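Local coordinates for protein vibralactone Cyclase (Boreostereum vibrans, PDB 6KD0) that probably catalyses the cyclization that forms the fused bicyclic beta-lactone of vibralactone, at residues S57-D62 / L118-D123; R81-T86 / V127-I132; L97-H102 / A151-A156; F171-Q176 / T199-Q204. All blocks are in the same frame, centred on the assembly; numbering follows the deposited sequence.

Contact 1 of 4, residues S57-D62 / L118-D123; sequences SLPSED and LRIICD
Pro59 and Leu58, in the loop between helix 35-54 and strand 64-73, lie against Arg119, Ile120 and Asp123 of helix 115-125, a helix that packs on the central sheet of the alpha/beta-hydrolase fold. The contact is made by van der Waals packing, partly of carbon on oxygen, near the surface. The Pro59 ring points at the helix and lies along it from Arg119 to Asp123. Its CG sits 3.6 Å from the backbone O of Arg119, and its CD lies 4.1 Å from Ile120 CG1. One turn on, Pro59 CB meets Asp123 OD2 at 3.6 Å. The ring and the aspartate side chain run alongside each other, head to tail. The Asp123 side chain leaves the helix with CG anti to the backbone N (chi1 172°), which lays CB and the carboxylate along the ring. Its other oxygen, OD1, forms a salt bridge with Arg63. Leu58 reaches the helix by one branch: CD2 comes within 4.0 Å of Arg119 CD, on the aliphatic part of that chain. The guanidinium group is engaged elsewhere, with a salt bridge from NH2 to Asp115 and a hydrogen bond from NH1 to Tyr64. Ile120 extends beside the loop backbone, its CG1 3.7 Å from Ser57 O. The result is a loop packed by proline and leucine on the flank of a helix beside the edge strand 64-73 in the sheet of an alpha/beta hydrolase.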
loop_
_atom_site.group_PDB
_atom_site.type_symbol
_atom_site.label_atom_id
_atom_site.label_comp_id
_atom_site.label_asym_id
_atom_site.label_seq_id
_atom_site.Cartn_x
_atom_site.Cartn_y
_atom_site.Cartn_z
ATOM N N SER A 57 6.385 0.820 -21.367
ATOM C CA SER A 57 5.495 -0.268 -21.002
ATOM C C SER A 57 4.038 0.165 -20.903
ATOM O O SER A 57 3.180 -0.683 -20.665
ATOM C CB SER A 57 5.929 -0.887 -19.672
ATOM O OG SER A 57 7.266 -1.331 -19.743
ATOM N N LEU A 58 3.737 1.447 -21.075
ATOM C CA LEU A 58 2.348 1.883 -20.999
ATOM C C LEU A 58 1.547 1.232 -22.127
ATOM O O LEU A 58 2.065 1.070 -23.240
ATOM C CB LEU A 58 2.246 3.402 -21.110
ATOM C CG LEU A 58 2.685 4.306 -19.953
ATOM C CD1 LEU A 58 2.453 5.761 -20.335
ATOM C CD2 LEU A 58 1.951 3.992 -18.662
ATOM N N PRO A 59 0.293 0.851 -21.885
ATOM C CA PRO A 59 -0.543 0.377 -22.988
ATOM C C PRO A 59 -0.833 1.503 -23.968
ATOM O O PRO A 59 -0.788 2.693 -23.638
ATOM C CB PRO A 59 -1.833 -0.104 -22.308
ATOM C CG PRO A 59 -1.798 0.395 -20.896
ATOM C CD PRO A 59 -0.418 0.897 -20.592
ATOM N N SER A 60 -1.146 1.094 -25.200
ATOM C CA SER A 60 -1.684 2.011 -26.199
ATOM C C SER A 60 -2.839 2.798 -25.609
ATOM O O SER A 60 -3.584 2.292 -24.766
ATOM C CB SER A 60 -2.170 1.232 -27.425
ATOM O OG SER A 60 -1.245 0.243 -27.801
ATOM N N GLU A 61 -2.982 4.044 -26.052
ATOM C CA GLU A 61 -3.990 4.925 -25.480
ATOM C C GLU A 61 -5.403 4.460 -25.788
ATOM O O GLU A 61 -6.336 4.862 -25.091
ATOM C CB GLU A 61 -3.781 6.358 -25.976
ATOM C CG GLU A 61 -2.491 6.992 -25.462
ATOM C CD GLU A 61 -2.260 8.400 -25.994
ATOM O OE1 GLU A 61 -2.941 8.791 -26.975
ATOM O OE2 GLU A 61 -1.387 9.105 -25.432
ATOM N N ASP A 62 -5.583 3.614 -26.803
ATOM C CA ASP A 62 -6.907 3.077 -27.089
ATOM C C ASP A 62 -7.352 2.033 -26.073
ATOM O O ASP A 62 -8.537 1.681 -26.045
ATOM C CB ASP A 62 -6.927 2.445 -28.478
ATOM C CG ASP A 62 -5.845 1.405 -28.644
ATOM O OD1 ASP A 62 -4.670 1.807 -28.753
ATOM O OD2 ASP A 62 -6.154 0.196 -28.630
ATOM N N LEU A 118 -0.775 1.924 -12.478
ATOM C CA LEU A 118 -2.186 1.545 -12.531
ATOM C C LEU A 118 -2.714 1.565 -13.968
ATOM O O LEU A 118 -3.546 0.715 -14.319
ATOM C CB LEU A 118 -3.025 2.448 -11.620
ATOM C CG LEU A 118 -2.763 2.246 -10.113
ATOM C CD1 LEU A 118 -3.580 3.213 -9.262
ATOM C CD2 LEU A 118 -3.039 0.797 -9.671
ATOM N N ARG A 119 -2.217 2.482 -14.817
ATOM C CA ARG A 119 -2.552 2.404 -16.236
ATOM C C ARG A 119 -2.176 1.035 -16.769
ATOM O O ARG A 119 -2.953 0.392 -17.490
ATOM C CB ARG A 119 -1.832 3.488 -17.037
ATOM C CG ARG A 119 -2.311 4.892 -16.812
ATOM C CD ARG A 119 -1.359 5.854 -17.492
ATOM N NE ARG A 119 -1.471 7.214 -16.984
ATOM C CZ ARG A 119 -1.682 8.281 -17.747
ATOM N NH1 ARG A 119 -1.814 8.155 -19.069
ATOM N NH2 ARG A 119 -1.748 9.471 -17.193
ATOM N N ILE A 120 -0.989 0.556 -16.384
ATOM C CA ILE A 120 -0.546 -0.743 -16.862
ATOM C C ILE A 120 -1.448 -1.835 -16.305
ATOM O O ILE A 120 -1.975 -2.674 -17.059
ATOM C CB ILE A 120 0.933 -0.944 -16.490
ATOM C CG1 ILE A 120 1.768 0.072 -17.275
ATOM C CG2 ILE A 120 1.370 -2.382 -16.742
ATOM C CD1 ILE A 120 3.135 0.305 -16.734
ATOM N N ILE A 121 -1.741 -1.763 -14.999
ATOM C CA ILE A 121 -2.409 -2.873 -14.329
ATOM C C ILE A 121 -3.836 -2.996 -14.826
ATOM O O ILE A 121 -4.327 -4.105 -15.077
ATOM C CB ILE A 121 -2.351 -2.703 -12.795
ATOM C CG1 ILE A 121 -0.974 -3.122 -12.263
ATOM C CG2 ILE A 121 -3.476 -3.504 -12.123
ATOM C CD1 ILE A 121 -0.723 -2.755 -10.818
ATOM N N CYS A 122 -4.514 -1.861 -15.012
ATOM C CA CYS A 122 -5.899 -1.912 -15.464
ATOM C C CYS A 122 -5.994 -2.590 -16.824
ATOM O O CYS A 122 -6.925 -3.365 -17.064
ATOM C CB CYS A 122 -6.514 -0.510 -15.468
ATOM S SG CYS A 122 -6.495 0.441 -17.007
ATOM N N ASP A 123 -4.989 -2.396 -17.685
ATOM C CA ASP A 123 -4.998 -3.085 -18.974
ATOM C C ASP A 123 -4.593 -4.545 -18.813
ATOM O O ASP A 123 -5.203 -5.434 -19.422
ATOM C CB ASP A 123 -4.074 -2.349 -19.945
ATOM C CG ASP A 123 -3.860 -3.088 -21.250
ATOM O OD1 ASP A 123 -4.831 -3.218 -22.022
ATOM O OD2 ASP A 123 -2.709 -3.513 -21.501
#

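Contact 2 of 4, residues R81-T86 / V127-I132; sequences RTYIPT and VCAVSI
Tyr83 and Ala129 form a hydrogen-bonded pair of the antiparallel strands 76-85 and 128-132, in the central sheet of the alpha/beta-hydrolase fold. Tyr83 N donates to Ala129 O (2.8 Å), and Ala129 N returns a bond to Tyr83 O. Arg81 and Ser131 make the next such pair. From Tyr83 the side chain runs along the neighbouring strand. CB lies 3.9 Å from Ala129 CB. CG is beside the backbone N (chi1 -57°), which turns the ring toward Ser131. CD1 meets Ala129 O at 3.5 Å, with that oxygen at the ring edge and in its plane. CE1 reaches Ser131 CB at 4.0 Å. At the tip, OH hydrogen-bonds Asp115, whose carboxylate also forms salt bridges with Arg81 and Arg119. Leu118 and Cys122 of helix 115-125 pack against the ring. An alanine here would remove the ring and hydroxyl, and would probably leave a gap beside Ala129 and Ser131 and deprive Asp115 of a partner. Pro85 CD closes the other end, 3.4 Å from Val127 O. One water donates to both hydroxyl oxygens, 2.8 Å from Tyr83 OH and 2.9 Å from Ser131 OG.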
loop_
_atom_site.group_PDB
_atom_site.type_symbol
_atom_site.label_atom_id
_atom_site.label_comp_id
_atom_site.label_asym_id
_atom_site.label_seq_id
_atom_site.Cartn_x
_atom_site.Cartn_y
_atom_site.Cartn_z
ATOM N N ARG A 81 -9.004 9.270 -8.943
ATOM C CA ARG A 81 -8.790 8.924 -10.340
ATOM C C ARG A 81 -9.147 7.464 -10.565
ATOM O O ARG A 81 -8.775 6.592 -9.768
ATOM C CB ARG A 81 -7.346 9.193 -10.764
ATOM C CG ARG A 81 -6.992 8.614 -12.140
ATOM C CD ARG A 81 -5.689 9.222 -12.678
ATOM N NE ARG A 81 -5.905 10.562 -13.206
ATOM C CZ ARG A 81 -5.051 11.218 -13.983
ATOM N NH1 ARG A 81 -3.899 10.665 -14.335
ATOM N NH2 ARG A 81 -5.360 12.433 -14.409
ATOM N N THR A 82 -9.849 7.193 -11.669
ATOM C CA THR A 82 -10.224 5.847 -12.064
ATOM C C THR A 82 -9.561 5.518 -13.395
ATOM O O THR A 82 -9.406 6.388 -14.269
ATOM C CB THR A 82 -11.754 5.679 -12.163
ATOM O OG1 THR A 82 -12.273 6.512 -13.212
ATOM C CG2 THR A 82 -12.422 6.064 -10.850
ATOM N N TYR A 83 -9.180 4.253 -13.522
ATOM C CA TYR A 83 -8.404 3.691 -14.617
ATOM C C TYR A 83 -9.264 2.572 -15.181
ATOM O O TYR A 83 -9.479 1.557 -14.504
ATOM C CB TYR A 83 -7.051 3.147 -14.127
ATOM C CG TYR A 83 -6.178 4.154 -13.405
ATOM C CD1 TYR A 83 -6.457 4.526 -12.087
ATOM C CD2 TYR A 83 -5.075 4.728 -14.028
ATOM C CE1 TYR A 83 -5.676 5.454 -11.429
ATOM C CE2 TYR A 83 -4.279 5.660 -13.370
ATOM C CZ TYR A 83 -4.590 6.014 -12.067
ATOM O OH TYR A 83 -3.817 6.948 -11.406
ATOM N N ILE A 84 -9.764 2.755 -16.400
ATOM C CA ILE A 84 -10.853 1.961 -16.948
ATOM C C ILE A 84 -10.346 1.287 -18.215
ATOM O O ILE A 84 -9.913 1.980 -19.137
ATOM C CB ILE A 84 -12.076 2.841 -17.256
ATOM C CG1 ILE A 84 -12.462 3.638 -16.005
ATOM C CG2 ILE A 84 -13.213 1.991 -17.838
ATOM C CD1 ILE A 84 -13.223 4.918 -16.278
ATOM N N PRO A 85 -10.358 -0.051 -18.301
ATOM C CA PRO A 85 -9.948 -0.719 -19.544
ATOM C C PRO A 85 -10.959 -0.480 -20.648
ATOM O O PRO A 85 -12.171 -0.488 -20.416
ATOM C CB PRO A 85 -9.898 -2.206 -19.169
ATOM C CG PRO A 85 -10.640 -2.346 -17.896
ATOM C CD PRO A 85 -10.743 -0.994 -17.239
ATOM N N THR A 86 -10.443 -0.279 -21.864
ATOM C CA THR A 86 -11.290 0.010 -23.014
ATOM C C THR A 86 -10.822 -0.743 -24.247
ATOM O O THR A 86 -10.962 -0.237 -25.361
ATOM C CB THR A 86 -11.333 1.506 -23.343
ATOM O OG1 THR A 86 -10.026 1.957 -23.725
ATOM C CG2 THR A 86 -11.835 2.323 -22.182
ATOM N N VAL A 127 -9.192 -4.781 -15.008
ATOM C CA VAL A 127 -9.924 -4.302 -13.842
ATOM C C VAL A 127 -9.937 -2.786 -13.903
ATOM O O VAL A 127 -9.061 -2.170 -14.506
ATOM C CB VAL A 127 -9.309 -4.771 -12.502
ATOM C CG1 VAL A 127 -9.201 -6.299 -12.454
ATOM C CG2 VAL A 127 -7.950 -4.119 -12.290
ATOM N N CYS A 128 -10.954 -2.188 -13.283
ATOM C CA CYS A 128 -10.988 -0.753 -13.052
ATOM C C CYS A 128 -10.221 -0.460 -11.770
ATOM O O CYS A 128 -10.526 -1.033 -10.722
ATOM C CB CYS A 128 -12.422 -0.241 -12.925
ATOM S SG CYS A 128 -13.402 -0.525 -14.406
ATOM N N ALA A 129 -9.230 0.412 -11.857
ATOM C CA ALA A 129 -8.453 0.810 -10.693
ATOM C C ALA A 129 -8.923 2.169 -10.200
ATOM O O ALA A 129 -9.374 3.010 -10.981
ATOM C CB ALA A 129 -6.962 0.864 -11.005
ATOM N N VAL A 130 -8.804 2.383 -8.894
ATOM C CA VAL A 130 -9.162 3.649 -8.266
ATOM C C VAL A 130 -8.003 4.066 -7.375
ATOM O O VAL A 130 -7.467 3.237 -6.631
ATOM C CB VAL A 130 -10.454 3.512 -7.434
ATOM C CG1 VAL A 130 -10.866 4.860 -6.871
ATOM C CG2 VAL A 130 -11.555 2.889 -8.263
ATOM N N SER A 131 -7.610 5.333 -7.461
ATOM C CA SER A 131 -6.533 5.912 -6.662
ATOM C C SER A 131 -7.035 7.218 -6.058
ATOM O O SER A 131 -7.697 7.997 -6.746
ATOM C CB SER A 131 -5.309 6.171 -7.531
ATOM O OG SER A 131 -4.181 6.490 -6.728
ATOM N N ILE A 132 -6.730 7.481 -4.787
ATOM C CA ILE A 132 -7.335 8.633 -4.117
ATOM C C ILE A 132 -6.285 9.491 -3.415
ATOM O O ILE A 132 -5.271 8.998 -2.904
ATOM C CB ILE A 132 -8.458 8.214 -3.136
ATOM C CG1 ILE A 132 -7.911 7.801 -1.757
ATOM C CG2 ILE A 132 -9.357 7.163 -3.782
ATOM C CD1 ILE A 132 -7.108 6.488 -1.756
HETATM O O HOH W 1 -2.418 6.433 -9.011
#

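Contact 3 of 4, residues L97-H102 / A151-A156; sequences LLYWVH and AGLKWA
Tyr99 turns one ring face to Leu153 where strand 97-101 packs against helix 144-158. The leucine CA stands over that face of the tyrosine ring, 4.0 Å from its centroid and 21° off the normal, a CH-pi contact. Leu153 CD1 lies over the same ring, 3.7 Å from Tyr99 CD2. The leucine CG is anti to its own backbone N (chi1 -175°), which carries the branch back across the ring toward the strand. Toward the tip the ring runs along the helix backbone. Tyr99 OH comes within 3.2 Å of Gly152 CA. A side chain at Gly152 would point into this hydroxyl, so glycine permits the close approach. OH is also near Leu153 N, but the angle there is too poor for a hydrogen bond; a weak one goes to the O of Val149, one turn earlier. Ala156 fills the next turn. Its CB lies 4.1 Å from Tyr99 CD1 and 4.2 Å from Leu97 CD1, so one methyl touches both side chains. Further out, Tyr99 also touches Val130 and Ile132 of the neighbouring strand, while Leu97 and Leu153 both lean on Phe171 of strand 171-176. Backbone bonds to Cys128, Val130 and Val172 hold strand 97-101 between its neighbours. The short strand and helix axes run nearly antiparallel, at 164°, the layered packing of helix on sheet seen in alpha/beta hydrolases.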
loop_
_atom_site.group_PDB
_atom_site.type_symbol
_atom_site.label_atom_id
_atom_site.label_comp_id
_atom_site.label_asym_id
_atom_site.label_seq_id
_atom_site.Cartn_x
_atom_site.Cartn_y
_atom_site.Cartn_z
ATOM N N LEU A 97 -13.043 -4.528 -9.476
ATOM C CA LEU A 97 -12.726 -3.224 -8.895
ATOM C C LEU A 97 -11.471 -3.344 -8.040
ATOM O O LEU A 97 -11.444 -4.139 -7.097
ATOM C CB LEU A 97 -13.895 -2.740 -8.027
ATOM C CG LEU A 97 -14.242 -1.254 -7.919
ATOM C CD1 LEU A 97 -14.885 -0.914 -6.571
ATOM C CD2 LEU A 97 -13.072 -0.368 -8.202
ATOM N N LEU A 98 -10.444 -2.559 -8.357
ATOM C CA LEU A 98 -9.228 -2.474 -7.556
ATOM C C LEU A 98 -9.128 -1.079 -6.945
ATOM O O LEU A 98 -9.118 -0.084 -7.674
ATOM C CB LEU A 98 -7.989 -2.751 -8.409
ATOM C CG LEU A 98 -6.645 -2.504 -7.715
ATOM C CD1 LEU A 98 -6.371 -3.551 -6.636
ATOM C CD2 LEU A 98 -5.511 -2.464 -8.738
ATOM N N TYR A 99 -9.031 -1.001 -5.622
ATOM C CA TYR A 99 -8.945 0.283 -4.920
ATOM C C TYR A 99 -7.543 0.385 -4.327
ATOM O O TYR A 99 -7.188 -0.405 -3.450
ATOM C CB TYR A 99 -10.020 0.370 -3.841
ATOM C CG TYR A 99 -10.086 1.686 -3.116
ATOM C CD1 TYR A 99 -10.809 2.744 -3.660
ATOM C CD2 TYR A 99 -9.480 1.857 -1.874
ATOM C CE1 TYR A 99 -10.905 3.955 -3.020
ATOM C CE2 TYR A 99 -9.565 3.084 -1.216
ATOM C CZ TYR A 99 -10.295 4.122 -1.802
ATOM O OH TYR A 99 -10.424 5.338 -1.176
ATOM N N TRP A 100 -6.757 1.348 -4.807
ATOM C CA TRP A 100 -5.325 1.424 -4.536
ATOM C C TRP A 100 -5.018 2.623 -3.649
ATOM O O TRP A 100 -5.480 3.742 -3.926
ATOM C CB TRP A 100 -4.535 1.508 -5.853
ATOM C CG TRP A 100 -3.100 1.785 -5.611
ATOM C CD1 TRP A 100 -2.513 3.021 -5.471
ATOM C CD2 TRP A 100 -2.064 0.820 -5.391
ATOM N NE1 TRP A 100 -1.172 2.873 -5.207
ATOM C CE2 TRP A 100 -0.870 1.536 -5.160
ATOM C CE3 TRP A 100 -2.023 -0.581 -5.396
ATOM C CZ2 TRP A 100 0.351 0.899 -4.928
ATOM C CZ3 TRP A 100 -0.804 -1.211 -5.155
ATOM C CH2 TRP A 100 0.362 -0.465 -4.923
ATOM N N VAL A 101 -4.234 2.397 -2.588
ATOM C CA VAL A 101 -3.872 3.441 -1.627
ATOM C C VAL A 101 -2.363 3.666 -1.676
ATOM O O VAL A 101 -1.569 2.808 -1.245
ATOM C CB VAL A 101 -4.315 3.091 -0.205
ATOM C CG1 VAL A 101 -4.247 4.347 0.684
ATOM C CG2 VAL A 101 -5.706 2.499 -0.235
ATOM N N HIS A 102 -1.974 4.872 -2.103
ATOM C CA HIS A 102 -0.573 5.199 -2.349
ATOM C C HIS A 102 0.224 5.364 -1.050
ATOM O O HIS A 102 -0.322 5.535 0.047
ATOM C CB HIS A 102 -0.479 6.483 -3.197
ATOM C CG HIS A 102 -0.808 7.729 -2.436
ATOM N ND1 HIS A 102 0.058 8.294 -1.524
ATOM C CD2 HIS A 102 -1.903 8.527 -2.460
ATOM C CE1 HIS A 102 -0.501 9.371 -0.997
ATOM N NE2 HIS A 102 -1.690 9.536 -1.552
ATOM N N ALA A 151 -13.877 6.861 3.012
ATOM C CA ALA A 151 -14.901 7.535 2.215
ATOM C C ALA A 151 -14.736 7.222 0.726
ATOM O O ALA A 151 -15.721 6.998 0.011
ATOM C CB ALA A 151 -14.839 9.036 2.465
ATOM N N GLY A 152 -13.491 7.197 0.254
ATOM C CA GLY A 152 -13.233 6.846 -1.128
ATOM C C GLY A 152 -13.629 5.421 -1.438
ATOM O O GLY A 152 -14.126 5.131 -2.531
ATOM N N LEU A 153 -13.410 4.508 -0.476
ATOM C CA LEU A 153 -13.777 3.104 -0.668
ATOM C C LEU A 153 -15.290 2.967 -0.780
ATOM O O LEU A 153 -15.797 2.233 -1.640
ATOM C CB LEU A 153 -13.241 2.261 0.492
ATOM C CG LEU A 153 -13.421 0.739 0.401
ATOM C CD1 LEU A 153 -12.628 0.185 -0.781
ATOM C CD2 LEU A 153 -13.018 0.030 1.701
ATOM N N LYS A 154 -16.016 3.719 0.056
ATOM C CA LYS A 154 -17.471 3.706 -0.015
ATOM C C LYS A 154 -17.951 4.281 -1.336
ATOM O O LYS A 154 -18.859 3.724 -1.973
ATOM C CB LYS A 154 -18.072 4.487 1.154
ATOM C CG LYS A 154 -17.999 3.785 2.500
ATOM C CD LYS A 154 -18.671 4.634 3.592
ATOM C CE LYS A 154 -20.186 4.642 3.428
ATOM N NZ LYS A 154 -20.868 5.520 4.435
ATOM N N TRP A 155 -17.345 5.388 -1.764
ATOM C CA TRP A 155 -17.731 6.007 -3.023
ATOM C C TRP A 155 -17.515 5.044 -4.181
ATOM O O TRP A 155 -18.393 4.882 -5.036
ATOM C CB TRP A 155 -16.938 7.298 -3.245
ATOM C CG TRP A 155 -17.309 7.972 -4.520
ATOM C CD1 TRP A 155 -18.299 8.895 -4.697
ATOM C CD2 TRP A 155 -16.731 7.746 -5.815
ATOM N NE1 TRP A 155 -18.367 9.268 -6.018
ATOM C CE2 TRP A 155 -17.415 8.578 -6.726
ATOM C CE3 TRP A 155 -15.705 6.927 -6.291
ATOM C CZ2 TRP A 155 -17.098 8.617 -8.083
ATOM C CZ3 TRP A 155 -15.391 6.967 -7.650
ATOM C CH2 TRP A 155 -16.084 7.802 -8.523
ATOM N N ALA A 156 -16.352 4.391 -4.215
ATOM C CA ALA A 156 -16.023 3.492 -5.315
ATOM C C ALA A 156 -16.964 2.299 -5.350
ATOM O O ALA A 156 -17.387 1.871 -6.429
ATOM C CB ALA A 156 -14.571 3.022 -5.206
#

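Contact 4 of 4, residues F171-Q176 / T199-Q204; sequences FVIAGQ and TPLTGQ
Phe171 opens strand 171-176 and Leu201 lies just before strand 203-207, the two parallel strands of a beta-alpha-beta unit round helix 178-192. Gly175, near the end of strand 171-176, belongs to a GxSxG sequence with Ser177, consistent with the nucleophile elbow of this fold. Leu201 runs slantwise over the Phe171 ring. Its CD2 stands directly over the ring centre, 3.7 Å from the centroid and on its normal. This is a CH-pi contact. The leucine CG lies beside its backbone N (chi1 -73°). From there CD2 goes to the ring, also near Ile173 CB, while CD1 meets Ile173 CG2 at 3.8 Å. At its edge, in plane, the same ring meets Thr199 O, 3.4 Å from CD2 of Phe171. Ala157 of helix 144-158 also packs against Phe171. An alanine at Phe171 removes the ring facing Leu201 CD2 and would probably open a gap between the leucine and helix 144-158. Ile173 and Gln204 leave the same face of the sheet together. The glutamine chain is extended beyond CG along Ile173 CG2, which lies 3.7 Å from Gln204 NE2. That nitrogen makes a weak hydrogen bond to Ser183 of helix 178-192. The parallel pairing begins at Val172 with Gly203, and Ile173 N donates to Gly203 O (3.0 Å). Two bonds from Thr202 precede it. Thr202 N donates to Phe171 O at 2.7 Å. The Thr202 hydroxyl oxygen, OG1, accepts from Phe171 N at 2.9 Å, nearly straight at 171°, and stands in for a strand partner at this first N-H.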
loop_
_atom_site.group_PDB
_atom_site.type_symbol
_atom_site.label_atom_id
_atom_site.label_comp_id
_atom_site.label_asym_id
_atom_site.label_seq_id
_atom_site.Cartn_x
_atom_site.Cartn_y
_atom_site.Cartn_z
ATOM N N PHE A 171 -13.415 -7.260 -5.744
ATOM C CA PHE A 171 -13.283 -5.980 -5.056
ATOM C C PHE A 171 -12.056 -6.119 -4.152
ATOM O O PHE A 171 -12.151 -6.616 -3.032
ATOM C CB PHE A 171 -14.559 -5.648 -4.286
ATOM C CG PHE A 171 -14.603 -4.254 -3.728
ATOM C CD1 PHE A 171 -13.684 -3.294 -4.112
ATOM C CD2 PHE A 171 -15.588 -3.903 -2.808
ATOM C CE1 PHE A 171 -13.745 -2.013 -3.574
ATOM C CE2 PHE A 171 -15.651 -2.636 -2.276
ATOM C CZ PHE A 171 -14.729 -1.689 -2.660
ATOM N N VAL A 172 -10.903 -5.703 -4.673
ATOM C CA VAL A 172 -9.615 -5.886 -4.012
ATOM C C VAL A 172 -9.110 -4.533 -3.532
ATOM O O VAL A 172 -9.048 -3.574 -4.313
ATOM C CB VAL A 172 -8.594 -6.550 -4.958
ATOM C CG1 VAL A 172 -7.203 -6.564 -4.317
ATOM C CG2 VAL A 172 -9.041 -7.963 -5.295
ATOM N N ILE A 173 -8.723 -4.452 -2.264
ATOM C CA ILE A 173 -8.079 -3.239 -1.765
ATOM C C ILE A 173 -6.590 -3.506 -1.646
ATOM O O ILE A 173 -6.158 -4.594 -1.237
ATOM C CB ILE A 173 -8.679 -2.767 -0.428
ATOM C CG1 ILE A 173 -8.104 -1.401 -0.055
ATOM C CG2 ILE A 173 -8.417 -3.794 0.687
ATOM C CD1 ILE A 173 -8.859 -0.724 1.033
ATOM N N ALA A 174 -5.794 -2.534 -2.062
ATOM C CA ALA A 174 -4.358 -2.718 -2.114
ATOM C C ALA A 174 -3.719 -1.419 -1.667
ATOM O O ALA A 174 -4.259 -0.347 -1.929
ATOM C CB ALA A 174 -3.898 -3.107 -3.529
ATOM N N GLY A 175 -2.599 -1.508 -0.965
ATOM C CA GLY A 175 -1.926 -0.298 -0.526
ATOM C C GLY A 175 -0.446 -0.526 -0.313
ATOM O O GLY A 175 -0.000 -1.637 0.001
ATOM N N GLN A 176 0.310 0.556 -0.461
ATOM C CA GLN A 176 1.766 0.543 -0.367
ATOM C C GLN A 176 2.218 1.365 0.834
ATOM O O GLN A 176 1.870 2.542 0.943
ATOM C CB GLN A 176 2.368 1.103 -1.654
ATOM C CG GLN A 176 3.866 1.112 -1.700
ATOM C CD GLN A 176 4.349 1.669 -3.017
ATOM O OE1 GLN A 176 4.768 2.822 -3.093
ATOM N NE2 GLN A 176 4.248 0.870 -4.072
ATOM N N THR A 199 -21.566 -5.559 -1.174
ATOM C CA THR A 199 -20.367 -5.399 -2.000
ATOM C C THR A 199 -19.130 -5.518 -1.113
ATOM O O THR A 199 -18.363 -4.563 -0.965
ATOM C CB THR A 199 -20.388 -4.062 -2.747
ATOM O OG1 THR A 199 -20.325 -2.979 -1.801
ATOM C CG2 THR A 199 -21.661 -3.927 -3.592
ATOM N N PRO A 200 -18.914 -6.678 -0.493
ATOM C CA PRO A 200 -17.782 -6.820 0.419
ATOM C C PRO A 200 -16.468 -6.840 -0.338
ATOM O O PRO A 200 -16.400 -7.199 -1.520
ATOM C CB PRO A 200 -18.033 -8.171 1.099
ATOM C CG PRO A 200 -18.734 -8.959 0.033
ATOM C CD PRO A 200 -19.654 -7.946 -0.634
ATOM N N LEU A 201 -15.408 -6.469 0.375
ATOM C CA LEU A 201 -14.067 -6.683 -0.150
ATOM C C LEU A 201 -13.859 -8.173 -0.379
ATOM O O LEU A 201 -14.279 -8.995 0.438
ATOM C CB LEU A 201 -13.022 -6.148 0.829
ATOM C CG LEU A 201 -12.922 -4.625 0.914
ATOM C CD1 LEU A 201 -11.964 -4.220 2.044
ATOM C CD2 LEU A 201 -12.424 -4.049 -0.410
ATOM N N THR A 202 -13.228 -8.531 -1.498
ATOM C CA THR A 202 -12.915 -9.931 -1.758
ATOM C C THR A 202 -11.426 -10.243 -1.647
ATOM O O THR A 202 -11.035 -11.397 -1.836
ATOM C CB THR A 202 -13.428 -10.355 -3.140
ATOM O OG1 THR A 202 -12.742 -9.615 -4.162
ATOM C CG2 THR A 202 -14.912 -10.068 -3.253
ATOM N N GLY A 203 -10.589 -9.259 -1.350
ATOM C CA GLY A 203 -9.170 -9.518 -1.240
ATOM C C GLY A 203 -8.436 -8.259 -0.842
ATOM O O GLY A 203 -8.951 -7.143 -0.968
ATOM N N GLN A 204 -7.217 -8.460 -0.359
ATOM C CA GLN A 204 -6.395 -7.344 0.063
ATOM C C GLN A 204 -4.927 -7.629 -0.200
ATOM O O GLN A 204 -4.432 -8.705 0.133
ATOM C CB GLN A 204 -6.590 -7.047 1.548
ATOM C CG GLN A 204 -5.644 -5.983 2.051
ATOM C CD GLN A 204 -6.150 -5.370 3.323
ATOM O OE1 GLN A 204 -6.720 -6.065 4.163
ATOM N NE2 GLN A 204 -5.972 -4.063 3.470
#

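In the fold
From the N terminus, contact 1 comes first: the loop after helix 35-54 meets helix 115-125. Strand 76-85 lies inside that span and pairs with strand 128-132 beyond it, so contacts 1 and 2 cross. Contact 3 opens at strand 97-101, before either has closed, and ends on helix 144-158; it crosses both. Contact 4 follows in series, a short closure round helix 178-192. Strands 128-132, 97-101 and 171-176 are neighbours in one sheet, which joins contacts 2, 3 and 4. Contact 1 meets this sheet through helix 115-125, where Leu118 packs on Trp100. Strands 97-101 and 171-176 are hydrogen-bonded neighbours, Tyr99 N with Val172 O, linking contact 3 with contact 4.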